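Local structure of trans-2-enoyl-CoA reductase (Treponema denticola ATCC 35405, 4GGO) at residues Asp209-Ile214 / Asn264-Ser269; Leu298-Lys303 / Ser354-Lys359. The protein catalyses the NADH-dependent reduction of trans-2-enoyl-CoA thioesters such as crotonyl-CoA to the saturated acyl-CoA, a step of fatty acid synthesis. All coordinates share one frame; numbering follows the deposited sequence.

Interaction 1 of 2, residues Asp209-Ile214 / Asn264-Ser269; sequences DWERWI and NKENPS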
ATOM      1  N   ASP A 209      16.383  -2.400   0.653  1.00 26.97           N
ATOM      2  CA  ASP A 209      15.913  -3.041   1.877  1.00 33.25           C
ATOM      3  C   ASP A 209      15.205  -4.358   1.582  1.00 29.42           C
ATOM      4  O   ASP A 209      15.320  -5.320   2.341  1.00 33.64           O
ATOM      5  CB  ASP A 209      14.978  -2.115   2.652  1.00 30.74           C
ATOM      6  CG  ASP A 209      14.529  -2.716   3.969  1.00 35.00           C
ATOM      7  OD1 ASP A 209      15.402  -3.102   4.775  1.00 34.31           O
ATOM      8  OD2 ASP A 209      13.304  -2.812   4.193  1.00 31.71           O
ATOM      9  N   TRP A 210      14.466  -4.384   0.478  1.00 28.07           N
ATOM     10  CA  TRP A 210      13.766  -5.583   0.034  1.00 29.34           C
ATOM     11  C   TRP A 210      14.756  -6.725  -0.154  1.00 28.21           C
ATOM     12  O   TRP A 210      14.569  -7.819   0.380  1.00 26.06           O
ATOM     13  CB  TRP A 210      13.040  -5.297  -1.281  1.00 26.35           C
ATOM     14  CG  TRP A 210      12.281  -6.456  -1.845  1.00 27.22           C
ATOM     15  CD1 TRP A 210      11.813  -7.545  -1.170  1.00 23.40           C
ATOM     16  CD2 TRP A 210      11.903  -6.640  -3.215  1.00 22.84           C
ATOM     17  NE1 TRP A 210      11.166  -8.395  -2.034  1.00 22.13           N
ATOM     18  CE2 TRP A 210      11.208  -7.863  -3.295  1.00 28.67           C
ATOM     19  CE3 TRP A 210      12.086  -5.890  -4.379  1.00 23.96           C
ATOM     20  CZ2 TRP A 210      10.693  -8.351  -4.494  1.00 24.43           C
ATOM     21  CZ3 TRP A 210      11.575  -6.377  -5.571  1.00 28.28           C
ATOM     22  CH2 TRP A 210      10.887  -7.596  -5.618  1.00 27.70           C
ATOM     23  N   GLU A 211      15.814  -6.455  -0.911  1.00 27.57           N
ATOM     24  CA  GLU A 211      16.845  -7.448  -1.179  1.00 34.68           C
ATOM     25  C   GLU A 211      17.564  -7.839   0.109  1.00 34.17           C
ATOM     26  O   GLU A 211      17.962  -8.990   0.283  1.00 32.69           O
ATOM     27  CB  GLU A 211      17.843  -6.911  -2.208  1.00 38.33           C
ATOM     28  CG  GLU A 211      18.800  -7.957  -2.755  1.00 41.86           C
ATOM     29  CD  GLU A 211      19.672  -7.419  -3.873  1.00 47.30           C
ATOM     30  OE1 GLU A 211      19.941  -6.200  -3.884  1.00 48.14           O
ATOM     31  OE2 GLU A 211      20.081  -8.213  -4.745  1.00 48.97           O
ATOM     32  N   ARG A 212      17.718  -6.877   1.012  1.00 28.02           N
ATOM     33  CA  ARG A 212      18.361  -7.134   2.295  1.00 30.21           C
ATOM     34  C   ARG A 212      17.510  -8.082   3.134  1.00 34.31           C
ATOM     35  O   ARG A 212      18.035  -8.985   3.785  1.00 37.85           O
ATOM     36  CB  ARG A 212      18.606  -5.826   3.049  1.00 28.94           C
ATOM     37  CG  ARG A 212      19.586  -5.952   4.209  1.00 41.09           C
ATOM     38  CD  ARG A 212      19.750  -4.628   4.941  1.00 37.56           C
ATOM     39  NE  ARG A 212      20.747  -4.703   6.006  1.00 45.39           N
ATOM     40  CZ  ARG A 212      21.998  -4.267   5.893  1.00 50.05           C
ATOM     41  NH1 ARG A 212      22.411  -3.717   4.759  1.00 43.90           N
ATOM     42  NH2 ARG A 212      22.834  -4.374   6.916  1.00 43.56           N
ATOM     43  N   TRP A 213      16.196  -7.873   3.110  1.00 31.22           N
ATOM     44  CA  TRP A 213      15.265  -8.758   3.801  1.00 29.75           C
ATOM     45  C   TRP A 213      15.371 -10.183   3.268  1.00 35.99           C
ATOM     46  O   TRP A 213      15.456 -11.137   4.039  1.00 34.41           O
ATOM     47  CB  TRP A 213      13.825  -8.261   3.652  1.00 29.73           C
ATOM     48  CG  TRP A 213      13.388  -7.301   4.717  1.00 22.15           C
ATOM     49  CD1 TRP A 213      13.365  -5.939   4.635  1.00 28.43           C
ATOM     50  CD2 TRP A 213      12.907  -7.633   6.024  1.00 26.80           C
ATOM     51  NE1 TRP A 213      12.901  -5.401   5.813  1.00 25.42           N
ATOM     52  CE2 TRP A 213      12.612  -6.421   6.681  1.00 27.64           C
ATOM     53  CE3 TRP A 213      12.698  -8.837   6.704  1.00 29.24           C
ATOM     54  CZ2 TRP A 213      12.119  -6.380   7.984  1.00 28.02           C
ATOM     55  CZ3 TRP A 213      12.207  -8.793   7.997  1.00 22.01           C
ATOM     56  CH2 TRP A 213      11.923  -7.573   8.622  1.00 25.52           C
ATOM     57  N   ILE A 214      15.373 -10.314   1.945  1.00 30.92           N
ATOM     58  CA  ILE A 214      15.417 -11.624   1.303  1.00 31.73           C
ATOM     59  C   ILE A 214      16.733 -12.355   1.561  1.00 37.36           C
ATOM     60  O   ILE A 214      16.733 -13.528   1.935  1.00 36.57           O
ATOM     61  CB  ILE A 214      15.182 -11.516  -0.218  1.00 31.45           C
ATOM     62  CG1 ILE A 214      13.823 -10.873  -0.504  1.00 32.20           C
ATOM     63  CG2 ILE A 214      15.273 -12.885  -0.872  1.00 30.63           C
ATOM     64  CD1 ILE A 214      12.656 -11.610   0.118  1.00 30.43           C
ATOM     65  N   ASN A 264      15.869 -12.927  -8.647  1.00 36.83           N
ATOM     66  CA  ASN A 264      15.565 -14.158  -9.372  1.00 35.68           C
ATOM     67  C   ASN A 264      16.821 -14.856  -9.873  1.00 38.52           C
ATOM     68  O   ASN A 264      16.877 -16.082  -9.961  1.00 41.36           O
ATOM     69  CB  ASN A 264      14.637 -13.860 -10.551  1.00 36.47           C
ATOM     70  CG  ASN A 264      13.236 -13.498 -10.111  1.00 34.61           C
ATOM     71  OD1 ASN A 264      12.608 -14.228  -9.344  1.00 32.57           O
ATOM     72  ND2 ASN A 264      12.742 -12.360 -10.585  1.00 36.18           N
ATOM     73  N   LYS A 265      17.828 -14.056 -10.199  1.00 42.24           N
ATOM     74  CA  LYS A 265      19.073 -14.563 -10.760  1.00 49.55           C
ATOM     75  C   LYS A 265      19.906 -15.327  -9.734  1.00 49.87           C
ATOM     76  O   LYS A 265      20.466 -16.380 -10.037  1.00 54.77           O
ATOM     77  CB  LYS A 265      19.886 -13.404 -11.337  1.00 51.06           C
ATOM     78  CG  LYS A 265      20.282 -13.599 -12.785  1.00 59.86           C
ATOM     79  CD  LYS A 265      20.609 -12.280 -13.455  1.00 66.86           C
ATOM     80  CE  LYS A 265      19.591 -11.993 -14.523  1.00 69.10           C
ATOM     81  NZ  LYS A 265      18.238 -12.022 -13.902  1.00 68.20           N
ATOM     82  N   GLU A 266      19.973 -14.792  -8.519  1.00 47.37           N
ATOM     83  CA  GLU A 266      20.833 -15.334  -7.472  1.00 49.35           C
ATOM     84  C   GLU A 266      20.123 -16.395  -6.633  1.00 53.75           C
ATOM     85  O   GLU A 266      20.764 -17.178  -5.930  1.00 55.64           O
ATOM     86  CB  GLU A 266      21.348 -14.194  -6.590  1.00 41.96           C
ATOM     87  CG  GLU A 266      22.065 -13.108  -7.386  1.00 46.95           C
ATOM     88  CD  GLU A 266      22.445 -11.905  -6.545  1.00 46.91           C
ATOM     89  OE1 GLU A 266      22.014 -11.832  -5.375  1.00 52.12           O
ATOM     90  OE2 GLU A 266      23.174 -11.030  -7.060  1.00 47.91           O
ATOM     91  N   ASN A 267      18.796 -16.412  -6.707  1.00 47.32           N
ATOM     92  CA  ASN A 267      18.009 -17.435  -6.032  1.00 49.73           C
ATOM     93  C   ASN A 267      17.103 -18.166  -7.018  1.00 52.30           C
ATOM     94  O   ASN A 267      15.949 -17.786  -7.200  1.00 49.92           O
ATOM     95  CB  ASN A 267      17.155 -16.834  -4.908  1.00 48.35           C
ATOM     96  CG  ASN A 267      17.932 -15.883  -4.010  1.00 50.03           C
ATOM     97  OD1 ASN A 267      18.695 -15.045  -4.481  1.00 56.89           O
ATOM     98  ND2 ASN A 267      17.718 -16.001  -2.705  1.00 47.68           N
ATOM     99  N   PRO A 268      17.622 -19.219  -7.666  1.00 50.98           N
ATOM    100  CA  PRO A 268      16.824 -20.001  -8.617  1.00 55.98           C
ATOM    101  C   PRO A 268      15.621 -20.675  -7.960  1.00 55.93           C
ATOM    102  O   PRO A 268      14.730 -21.164  -8.656  1.00 57.52           O
ATOM    103  CB  PRO A 268      17.813 -21.060  -9.112  1.00 61.57           C
ATOM    104  CG  PRO A 268      19.153 -20.434  -8.931  1.00 55.28           C
ATOM    105  CD  PRO A 268      19.033 -19.635  -7.661  1.00 55.29           C
ATOM    106  N   SER A 269      15.601 -20.694  -6.631  1.00 55.12           N
ATOM    107  CA  SER A 269      14.516 -21.309  -5.881  1.00 54.43           C
ATOM    108  C   SER A 269      13.493 -20.275  -5.418  1.00 53.31           C
ATOM    109  O   SER A 269      12.714 -20.537  -4.503  1.00 51.65           O
ATOM    110  CB  SER A 269      15.077 -22.053  -4.670  1.00 54.51           C
ATOM    111  OG  SER A 269      15.727 -21.161  -3.780  1.00 64.92           O
TER
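I214 and N267 face each other with their CA atoms 9.7 Å apart, and E211 and N264 with theirs 10.7 Å apart, so the contact between helix 208-219 and the C-terminal end of helix 248-266 is made by side chains alone. No hydrogen bond crosses it, and the two segments bury just 72 Å² between them. On the exposed side two carboxylates approach: OE2 of E211 lies 4.2 Å from OE1 of E266, with their planes 22° apart while the two side chains cross at about a right angle. E211 reaches this place because its CG is anti to the backbone N (chi1 -169°) and the chain beyond stays extended. The like charges would by themselves repel, but E211 OE1 forms a salt bridge with R262, one turn earlier on the same helix as E266, which probably offsets the repulsion. Deeper in, the CG2 methyl of the buried I214 comes up to the side chain of N267. The CB of each residue points at the other segment. N267 is the first residue to depart from helical backbone angles, and here the chain turns toward strand 270-276. Beside this contact helix 208-219 meets helix 248-266 through W210, which rests on L256, A260 and L263; its NE1 hydrogen-bonds to OG1 of T229 in strand 227-233, the strand that I214 also touches.

Interaction 2 of 2, residues Leu298-Lys303 / Ser354-Lys359; sequences LFKVMK and SALMEK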
ATOM      1  N   LEU A 298     -10.603   9.344 -12.003  1.00 16.34           N
ATOM      2  CA  LEU A 298     -10.469   7.902 -12.177  1.00 15.48           C
ATOM      3  C   LEU A 298     -11.534   7.162 -11.380  1.00 17.44           C
ATOM      4  O   LEU A 298     -12.159   6.230 -11.886  1.00 20.69           O
ATOM      5  CB  LEU A 298      -9.078   7.431 -11.744  1.00 15.03           C
ATOM      6  CG  LEU A 298      -8.760   5.951 -11.971  1.00 18.44           C
ATOM      7  CD1 LEU A 298      -8.614   5.658 -13.459  1.00 17.54           C
ATOM      8  CD2 LEU A 298      -7.505   5.542 -11.213  1.00 17.42           C
ATOM      9  N   PHE A 299     -11.734   7.579 -10.133  1.00 14.39           N
ATOM     10  CA  PHE A 299     -12.745   6.974  -9.273  1.00 17.99           C
ATOM     11  C   PHE A 299     -14.125   7.120  -9.909  1.00 22.21           C
ATOM     12  O   PHE A 299     -14.925   6.185  -9.908  1.00 18.53           O
ATOM     13  CB  PHE A 299     -12.750   7.619  -7.883  1.00 15.39           C
ATOM     14  CG  PHE A 299     -11.497   7.368  -7.080  1.00 17.66           C
ATOM     15  CD1 PHE A 299     -10.542   6.461  -7.509  1.00 21.76           C
ATOM     16  CD2 PHE A 299     -11.285   8.040  -5.887  1.00 23.97           C
ATOM     17  CE1 PHE A 299      -9.394   6.234  -6.767  1.00 16.19           C
ATOM     18  CE2 PHE A 299     -10.141   7.817  -5.141  1.00 28.17           C
ATOM     19  CZ  PHE A 299      -9.196   6.911  -5.582  1.00 24.73           C
ATOM     20  N   LYS A 300     -14.391   8.300 -10.458  1.00 19.96           N
ATOM     21  CA  LYS A 300     -15.666   8.586 -11.101  1.00 18.16           C
ATOM     22  C   LYS A 300     -15.907   7.663 -12.294  1.00 20.27           C
ATOM     23  O   LYS A 300     -16.957   7.029 -12.403  1.00 22.52           O
ATOM     24  CB  LYS A 300     -15.709  10.042 -11.558  1.00 18.38           C
ATOM     25  CG  LYS A 300     -17.042  10.467 -12.151  1.00 25.41           C
ATOM     26  CD  LYS A 300     -18.141  10.422 -11.104  1.00 29.41           C
ATOM     27  CE  LYS A 300     -19.398  11.119 -11.593  1.00 38.56           C
ATOM     28  NZ  LYS A 300     -20.442  11.182 -10.532  1.00 38.31           N
ATOM     29  N   VAL A 301     -14.923   7.594 -13.182  1.00 16.27           N
ATOM     30  CA  VAL A 301     -15.023   6.782 -14.387  1.00 16.30           C
ATOM     31  C   VAL A 301     -15.145   5.291 -14.071  1.00 19.20           C
ATOM     32  O   VAL A 301     -16.004   4.600 -14.621  1.00 16.76           O
ATOM     33  CB  VAL A 301     -13.811   7.015 -15.314  1.00 21.95           C
ATOM     34  CG1 VAL A 301     -13.811   6.022 -16.461  1.00 23.45           C
ATOM     35  CG2 VAL A 301     -13.811   8.447 -15.841  1.00 19.68           C
ATOM     36  N   MET A 302     -14.290   4.800 -13.179  1.00 15.47           N
ATOM     37  CA  MET A 302     -14.247   3.370 -12.891  1.00 20.94           C
ATOM     38  C   MET A 302     -15.456   2.876 -12.094  1.00 19.39           C
ATOM     39  O   MET A 302     -15.879   1.730 -12.249  1.00 20.18           O
ATOM     40  CB  MET A 302     -12.929   2.990 -12.207  1.00 15.62           C
ATOM     41  CG  MET A 302     -11.709   3.275 -13.074  1.00 15.81           C
ATOM     42  SD  MET A 302     -10.162   2.613 -12.428  1.00 21.65           S
ATOM     43  CE  MET A 302     -10.342   0.874 -12.820  1.00 24.19           C
ATOM     44  N   LYS A 303     -16.019   3.739 -11.256  1.00 16.76           N
ATOM     45  CA  LYS A 303     -17.231   3.384 -10.525  1.00 20.22           C
ATOM     46  C   LYS A 303     -18.427   3.298 -11.470  1.00 28.23           C
ATOM     47  O   LYS A 303     -19.310   2.459 -11.290  1.00 22.13           O
ATOM     48  CB  LYS A 303     -17.504   4.372  -9.387  1.00 18.19           C
ATOM     49  CG  LYS A 303     -16.612   4.164  -8.169  1.00 18.97           C
ATOM     50  CD  LYS A 303     -16.845   5.225  -7.102  1.00 19.11           C
ATOM     51  CE  LYS A 303     -15.964   4.974  -5.885  1.00 17.81           C
ATOM     52  NZ  LYS A 303     -16.192   5.972  -4.804  1.00 31.52           N
ATOM     53  N   SER A 354      -9.191  11.206 -19.279  1.00 22.60           N
ATOM     54  CA  SER A 354      -8.549  12.343 -19.932  1.00 29.00           C
ATOM     55  C   SER A 354      -9.568  13.372 -20.410  1.00 26.67           C
ATOM     56  O   SER A 354      -9.360  14.576 -20.264  1.00 25.21           O
ATOM     57  CB  SER A 354      -7.683  11.878 -21.104  1.00 26.29           C
ATOM     58  OG  SER A 354      -6.539  11.180 -20.644  1.00 34.02           O
ATOM     59  N   ALA A 355     -10.667  12.893 -20.983  1.00 23.27           N
ATOM     60  CA  ALA A 355     -11.730  13.780 -21.439  1.00 28.07           C
ATOM     61  C   ALA A 355     -12.381  14.477 -20.251  1.00 31.11           C
ATOM     62  O   ALA A 355     -12.729  15.655 -20.321  1.00 34.17           O
ATOM     63  CB  ALA A 355     -12.768  13.006 -22.238  1.00 29.19           C
ATOM     64  N   LEU A 356     -12.530  13.740 -19.155  1.00 27.05           N
ATOM     65  CA  LEU A 356     -13.163  14.264 -17.953  1.00 26.82           C
ATOM     66  C   LEU A 356     -12.325  15.361 -17.302  1.00 33.24           C
ATOM     67  O   LEU A 356     -12.859  16.384 -16.872  1.00 31.86           O
ATOM     68  CB  LEU A 356     -13.425  13.133 -16.955  1.00 31.01           C
ATOM     69  CG  LEU A 356     -14.288  13.466 -15.739  1.00 25.54           C
ATOM     70  CD1 LEU A 356     -15.610  14.078 -16.175  1.00 32.67           C
ATOM     71  CD2 LEU A 356     -14.527  12.218 -14.899  1.00 23.49           C
ATOM     72  N   MET A 357     -11.012  15.150 -17.242  1.00 24.16           N
ATOM     73  CA  MET A 357     -10.109  16.116 -16.619  1.00 25.38           C
ATOM     74  C   MET A 357     -10.099  17.465 -17.341  1.00 26.10           C
ATOM     75  O   MET A 357      -9.882  18.504 -16.721  1.00 36.52           O
ATOM     76  CB  MET A 357      -8.687  15.552 -16.528  1.00 25.80           C
ATOM     77  CG  MET A 357      -8.528  14.409 -15.533  1.00 24.20           C
ATOM     78  SD  MET A 357      -6.806  13.955 -15.233  1.00 33.94           S
ATOM     79  CE  MET A 357      -6.359  13.219 -16.803  1.00 32.21           C
ATOM     80  N   GLU A 358     -10.335  17.442 -18.648  1.00 28.57           N
ATOM     81  CA  GLU A 358     -10.348  18.665 -19.446  1.00 38.31           C
ATOM     82  C   GLU A 358     -11.610  19.495 -19.226  1.00 32.71           C
ATOM     83  O   GLU A 358     -11.623  20.698 -19.487  1.00 35.95           O
ATOM     84  CB  GLU A 358     -10.198  18.342 -20.935  1.00 34.04           C
ATOM     85  CG  GLU A 358      -8.809  17.879 -21.343  1.00 42.80           C
ATOM     86  CD  GLU A 358      -8.698  17.613 -22.832  1.00 61.47           C
ATOM     87  OE1 GLU A 358      -9.734  17.674 -23.530  1.00 54.02           O
ATOM     88  OE2 GLU A 358      -7.574  17.345 -23.309  1.00 66.39           O
ATOM     89  N   LYS A 359     -12.667  18.852 -18.742  1.00 26.46           N
ATOM     90  CA  LYS A 359     -13.956  19.519 -18.579  1.00 32.53           C
ATOM     91  C   LYS A 359     -14.193  20.008 -17.151  1.00 30.72           C
ATOM     92  O   LYS A 359     -15.119  20.779 -16.899  1.00 29.93           O
ATOM     93  CB  LYS A 359     -15.092  18.588 -19.011  1.00 30.66           C
ATOM     94  CG  LYS A 359     -14.951  18.067 -20.429  1.00 29.44           C
ATOM     95  CD  LYS A 359     -16.021  17.039 -20.750  1.00 43.42           C
ATOM     96  CE  LYS A 359     -15.840  16.472 -22.149  1.00 41.94           C
ATOM     97  NZ  LYS A 359     -15.970  17.520 -23.199  1.00 39.51           N
TER
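L356 reaches from helix 347-359 to the surface of helix 291-305 and sets the end of one branch, CD2, against two consecutive residues, K300 and V301. Its CG is anti to the backbone N (chi1 -170°), which sends the branched end toward helix 291-305; the CA atoms of L356 and V301 remain 8.5 Å apart. CD2 of L356 lies 4.0 Å from CG2 of V301, the branch of the valine that makes this contact. The two side chains run past each other in opposite directions. K300 meets the same methyl through the root of its chain, with CG of K300 4.1 Å from CD2 of L356, and the two side chains cross at about a right angle. A bend at chi2 (65°) then leads the lysine away from L356, and only its aliphatic part takes part. S297, one turn before V301, and L368 of helix 365-368 also touch L356, while V301 reaches back to A352 and V353 of helix 347-359. All the cross-contacts here are between carbon atoms, at van der Waals separations, and no hydrogen bond or salt bridge joins the segments. The 95 Å² they bury therefore points to attachment by dispersion and the hydrophobic effect, with the charged amine of K300 kept apart from the methyl groups.

In the fold
Interaction 1 closes before interaction 2 opens along the chain, and the two lie on opposite sides of the molecule's centre, their own centres 39 Å apart and their nearest atoms about 23 Å apart. Interaction 1 joins helices 208-219 and 248-266, which flank neighbouring strands 227-233 and 270-276 of the seven-stranded parallel Rossmann-type sheet; I214 is about 11 Å from L148 of the NAD(+) site, measured between side chains. Interaction 2 lies away from the NAD(+) and substrate sites and brings helix 291-305 of the catalytic region against helix 347-359, in a region whose family name mentions FAD although the cofactor here is NAD(+). The contacts share no helix, and each joins a different pair of helices of this monomeric enzyme.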